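Local coordinates for BH2092 protein (Bacillus halodurans, PDB 3NHV) that is of unknown function but carries a rhodanese-like domain, the fold that sulfurtransferases use to pass sulfur between molecules, at residues Y45-A53 with W111-L122. Numbering follows the deposited sequence.
Sequences YKECHIPTA and WRKENGEVEGTL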
loop_
_atom_site.group_PDB
_atom_site.type_symbol
_atom_site.label_atom_id
_atom_site.label_comp_id
_atom_site.label_asym_id
_atom_site.label_seq_id
_atom_site.Cartn_x
_atom_site.Cartn_y
_atom_site.Cartn_z
ATOM N N TYR B 45 -5.708 -19.201 -9.125
ATOM C CA TYR B 45 -7.048 -18.793 -9.513
ATOM C C TYR B 45 -8.041 -19.937 -9.384
ATOM O O TYR B 45 -9.097 -19.779 -8.777
ATOM C CB TYR B 45 -7.037 -18.270 -10.952
ATOM C CG TYR B 45 -8.404 -18.062 -11.569
ATOM C CD1 TYR B 45 -9.145 -19.138 -12.068
ATOM C CD2 TYR B 45 -8.950 -16.785 -11.675
ATOM C CE1 TYR B 45 -10.398 -18.943 -12.660
ATOM C CE2 TYR B 45 -10.196 -16.581 -12.261
ATOM C CZ TYR B 45 -10.912 -17.659 -12.752
ATOM O OH TYR B 45 -12.134 -17.437 -13.333
ATOM N N LYS B 46 -7.694 -21.090 -9.949
ATOM C CA LYS B 46 -8.570 -22.260 -9.911
ATOM C C LYS B 46 -8.916 -22.684 -8.479
ATOM O O LYS B 46 -9.981 -23.254 -8.242
ATOM C CB LYS B 46 -7.922 -23.421 -10.685
ATOM C CG LYS B 46 -8.887 -24.523 -11.156
ATOM C CD LYS B 46 -9.135 -25.599 -10.090
ATOM C CE LYS B 46 -7.870 -26.413 -9.760
ATOM N NZ LYS B 46 -7.307 -27.145 -10.932
ATOM N N GLU B 47 -8.029 -22.389 -7.528
ATOM C CA GLU B 47 -8.262 -22.739 -6.126
ATOM C C GLU B 47 -9.181 -21.736 -5.434
ATOM O O GLU B 47 -10.174 -22.109 -4.803
ATOM C CB GLU B 47 -6.944 -22.789 -5.352
ATOM C CG GLU B 47 -5.970 -23.837 -5.833
ATOM C CD GLU B 47 -4.726 -23.916 -4.968
ATOM O OE1 GLU B 47 -4.867 -24.149 -3.747
ATOM O OE2 GLU B 47 -3.608 -23.748 -5.509
ATOM N N CYS B 48 -8.836 -20.457 -5.559
ATOM C CA CYS B 48 -9.600 -19.380 -4.933
ATOM C C CYS B 48 -9.480 -18.069 -5.706
ATOM O O CYS B 48 -8.378 -17.554 -5.903
ATOM C CB CYS B 48 -9.101 -19.175 -3.499
ATOM S SG CYS B 48 -9.851 -17.795 -2.632
ATOM N N HIS B 49 -10.614 -17.531 -6.142
ATOM C CA HIS B 49 -10.609 -16.278 -6.880
ATOM C C HIS B 49 -11.851 -15.432 -6.625
ATOM O O HIS B 49 -12.791 -15.866 -5.966
ATOM C CB HIS B 49 -10.444 -16.543 -8.383
ATOM C CG HIS B 49 -11.564 -17.324 -8.999
ATOM N ND1 HIS B 49 -12.842 -16.823 -9.123
ATOM C CD2 HIS B 49 -11.587 -18.556 -9.563
ATOM C CE1 HIS B 49 -13.604 -17.711 -9.740
ATOM N NE2 HIS B 49 -12.865 -18.770 -10.018
ATOM N N ILE B 50 -11.849 -14.215 -7.152
ATOM C CA ILE B 50 -12.967 -13.309 -6.966
ATOM C C ILE B 50 -14.087 -13.554 -7.964
ATOM O O ILE B 50 -13.854 -13.686 -9.160
ATOM C CB ILE B 50 -12.517 -11.849 -7.103
ATOM C CG1 ILE B 50 -11.481 -11.528 -6.038
ATOM C CG2 ILE B 50 -13.722 -10.919 -6.987
ATOM C CD1 ILE B 50 -10.892 -10.162 -6.181
ATOM N N PRO B 51 -15.330 -13.603 -7.480
ATOM C CA PRO B 51 -16.473 -13.831 -8.363
ATOM C C PRO B 51 -16.493 -12.914 -9.594
ATOM O O PRO B 51 -16.182 -11.728 -9.503
ATOM C CB PRO B 51 -17.661 -13.600 -7.435
ATOM C CG PRO B 51 -17.154 -14.133 -6.131
ATOM C CD PRO B 51 -15.749 -13.567 -6.068
ATOM N N THR B 52 -16.872 -13.489 -10.732
ATOM C CA THR B 52 -16.958 -12.801 -12.027
ATOM C C THR B 52 -15.597 -12.471 -12.633
ATOM O O THR B 52 -15.506 -11.710 -13.588
ATOM C CB THR B 52 -17.783 -11.483 -11.949
ATOM O OG1 THR B 52 -17.004 -10.456 -11.322
ATOM C CG2 THR B 52 -19.073 -11.702 -11.166
ATOM N N ALA B 53 -14.541 -13.066 -12.095
ATOM C CA ALA B 53 -13.208 -12.792 -12.596
ATOM C C ALA B 53 -12.642 -13.886 -13.496
ATOM O O ALA B 53 -12.757 -15.077 -13.200
ATOM C CB ALA B 53 -12.265 -12.557 -11.429
ATOM N N TRP B 111 -9.684 -8.770 0.122
ATOM C CA TRP B 111 -11.037 -9.016 -0.357
ATOM C C TRP B 111 -11.674 -10.038 0.570
ATOM O O TRP B 111 -12.838 -9.912 0.961
ATOM C CB TRP B 111 -11.016 -9.553 -1.784
ATOM C CG TRP B 111 -12.323 -10.093 -2.202
ATOM C CD1 TRP B 111 -12.776 -11.367 -2.026
ATOM C CD2 TRP B 111 -13.400 -9.361 -2.796
ATOM N NE1 TRP B 111 -14.069 -11.475 -2.469
ATOM C CE2 TRP B 111 -14.479 -10.261 -2.947
ATOM C CE3 TRP B 111 -13.559 -8.034 -3.211
ATOM C CZ2 TRP B 111 -15.705 -9.873 -3.498
ATOM C CZ3 TRP B 111 -14.779 -7.645 -3.760
ATOM C CH2 TRP B 111 -15.836 -8.562 -3.898
ATOM N N ARG B 112 -10.893 -11.052 0.922
ATOM C CA ARG B 112 -11.358 -12.100 1.813
ATOM C C ARG B 112 -11.416 -11.582 3.252
ATOM O O ARG B 112 -12.355 -11.886 3.979
ATOM C CB ARG B 112 -10.438 -13.325 1.704
ATOM C CG ARG B 112 -10.472 -14.017 0.341
ATOM C CD ARG B 112 -9.342 -15.021 0.209
ATOM N NE ARG B 112 -9.460 -16.090 1.193
ATOM C CZ ARG B 112 -8.520 -16.998 1.443
ATOM N NH1 ARG B 112 -7.370 -16.984 0.783
ATOM N NH2 ARG B 112 -8.736 -17.927 2.362
ATOM N N LYS B 113 -10.427 -10.791 3.662
ATOM C CA LYS B 113 -10.434 -10.238 5.015
ATOM C C LYS B 113 -11.678 -9.371 5.213
ATOM O O LYS B 113 -12.270 -9.360 6.289
ATOM C CB LYS B 113 -9.186 -9.392 5.278
ATOM C CG LYS B 113 -7.942 -10.192 5.658
ATOM C CD LYS B 113 -6.761 -9.269 5.941
ATOM C CE LYS B 113 -5.474 -10.052 6.181
ATOM N NZ LYS B 113 -4.271 -9.169 6.332
ATOM N N GLU B 114 -12.078 -8.649 4.175
ATOM C CA GLU B 114 -13.257 -7.811 4.286
ATOM C C GLU B 114 -14.535 -8.632 4.099
ATOM O O GLU B 114 -15.586 -8.112 3.715
ATOM C CB GLU B 114 -13.171 -6.653 3.288
ATOM C CG GLU B 114 -12.289 -5.521 3.806
ATOM C CD GLU B 114 -11.923 -4.500 2.747
ATOM O OE1 GLU B 114 -12.817 -4.078 1.981
ATOM O OE2 GLU B 114 -10.735 -4.101 2.692
ATOM N N ASN B 115 -14.424 -9.928 4.394
ATOM C CA ASN B 115 -15.532 -10.874 4.298
ATOM C C ASN B 115 -16.112 -10.999 2.902
ATOM O O ASN B 115 -17.318 -10.899 2.724
ATOM C CB ASN B 115 -16.653 -10.475 5.258
ATOM C CG ASN B 115 -17.310 -11.673 5.907
ATOM O OD1 ASN B 115 -16.625 -12.522 6.478
ATOM N ND2 ASN B 115 -18.636 -11.746 5.835
ATOM N N GLY B 116 -15.263 -11.222 1.911
ATOM C CA GLY B 116 -15.765 -11.360 0.556
ATOM C C GLY B 116 -15.955 -12.821 0.203
ATOM O O GLY B 116 -15.262 -13.686 0.741
ATOM N N GLU B 117 -16.896 -13.109 -0.690
ATOM C CA GLU B 117 -17.149 -14.490 -1.102
ATOM C C GLU B 117 -16.067 -14.970 -2.072
ATOM O O GLU B 117 -15.542 -14.187 -2.865
ATOM C CB GLU B 117 -18.526 -14.592 -1.770
ATOM C CG GLU B 117 -19.682 -14.215 -0.859
ATOM C CD GLU B 117 -21.014 -14.079 -1.592
ATOM O OE1 GLU B 117 -22.037 -13.827 -0.913
ATOM O OE2 GLU B 117 -21.043 -14.218 -2.840
ATOM N N VAL B 118 -15.729 -16.254 -2.003
ATOM C CA VAL B 118 -14.712 -16.813 -2.890
ATOM C C VAL B 118 -15.218 -18.045 -3.628
ATOM O O VAL B 118 -15.974 -18.843 -3.076
ATOM C CB VAL B 118 -13.457 -17.217 -2.110
ATOM C CG1 VAL B 118 -12.755 -15.983 -1.583
ATOM C CG2 VAL B 118 -13.842 -18.132 -0.968
ATOM N N GLU B 119 -14.794 -18.194 -4.880
ATOM C CA GLU B 119 -15.188 -19.338 -5.696
ATOM C C GLU B 119 -13.940 -20.106 -6.087
ATOM O O GLU B 119 -12.891 -19.509 -6.317
ATOM C CB GLU B 119 -15.914 -18.883 -6.960
ATOM C CG GLU B 119 -17.178 -18.093 -6.694
ATOM C CD GLU B 119 -17.832 -17.588 -7.970
ATOM O OE1 GLU B 119 -17.126 -16.999 -8.817
ATOM O OE2 GLU B 119 -19.060 -17.773 -8.122
ATOM N N GLY B 120 -14.056 -21.428 -6.156
ATOM C CA GLY B 120 -12.916 -22.247 -6.526
ATOM C C GLY B 120 -12.863 -23.592 -5.826
ATOM O O GLY B 120 -13.819 -24.009 -5.174
ATOM N N THR B 121 -11.724 -24.264 -5.963
ATOM C CA THR B 121 -11.509 -25.573 -5.365
ATOM C C THR B 121 -11.473 -25.539 -3.848
ATOM O O THR B 121 -12.279 -26.189 -3.188
ATOM C CB THR B 121 -10.183 -26.192 -5.857
ATOM O OG1 THR B 121 -10.313 -26.564 -7.234
ATOM C CG2 THR B 121 -9.817 -27.417 -5.026
ATOM N N LEU B 122 -10.522 -24.794 -3.296
ATOM C CA LEU B 122 -10.384 -24.703 -1.849
ATOM C C LEU B 122 -11.212 -23.582 -1.258
ATOM O O LEU B 122 -11.410 -23.525 -0.047
ATOM C CB LEU B 122 -8.922 -24.502 -1.477
ATOM C CG LEU B 122 -7.978 -25.587 -1.985
ATOM C CD1 LEU B 122 -6.563 -25.277 -1.527
ATOM C CD2 LEU B 122 -8.429 -26.941 -1.463
#
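His49 and Glu119 face each other as a single antiparallel hydrogen-bonded pair and illustrate how two loops, each running on from a helix, can pair part of their backbones without building a sheet. His49 N donates to Glu119 O at 3.0 Å, and Glu119 N returns a nearly straight bond to His49 O at 3.3 Å (175° at the hydrogen). At the last turn of helix 42-47, Lys46 O accepts from Thr121 N at 3.0 Å, in the carbonyl plane on a lone pair, with a weak second bond from Thr121 OG1; Glu47 O takes a weak bond from Leu122 N. Between them, Cys48 O is taken by Arg40 NH1, and Ile50 N bonds to Tyr78 OH. A side chain at Gly120 would collide with Glu47 O, and its backbone angles independently call for glycine; its CA lies 3.2 Å from that oxygen.

With CG between the backbone N and the carbonyl carbon (chi1 63°), the His49 imidazole lies against Glu119 O, 3.6 Å from the ring plane and over its centre; ND1 donates weakly to Ile50 O. The Glu119 carboxylate, turned 85° from the ring, reaches Pro51, OE1 lying 3.3 Å from Pro51 CA. With an alanine in place of His49, the paired backbone bonds would probably survive, but Glu119 O would lose the ring lying against it and Ile50 O its weak donor. Trp111 NE1 gives its hydrogen to Glu117 O (3.1 Å), near the indole plane, while Ile50 CG1 makes a CH-pi contact over the five-membered ring.

Arg112, its guanidinium face over Cys48 SG, is held by the carbonyls of Ala126 and Asp127. In this rhodanese-like domain the contact joins the loop between helix 42-47 and edge strand 54-55 to the chain leaving helix 107-113, with helix 20-28 packing on Trp111 and strand 34-38 touching His49.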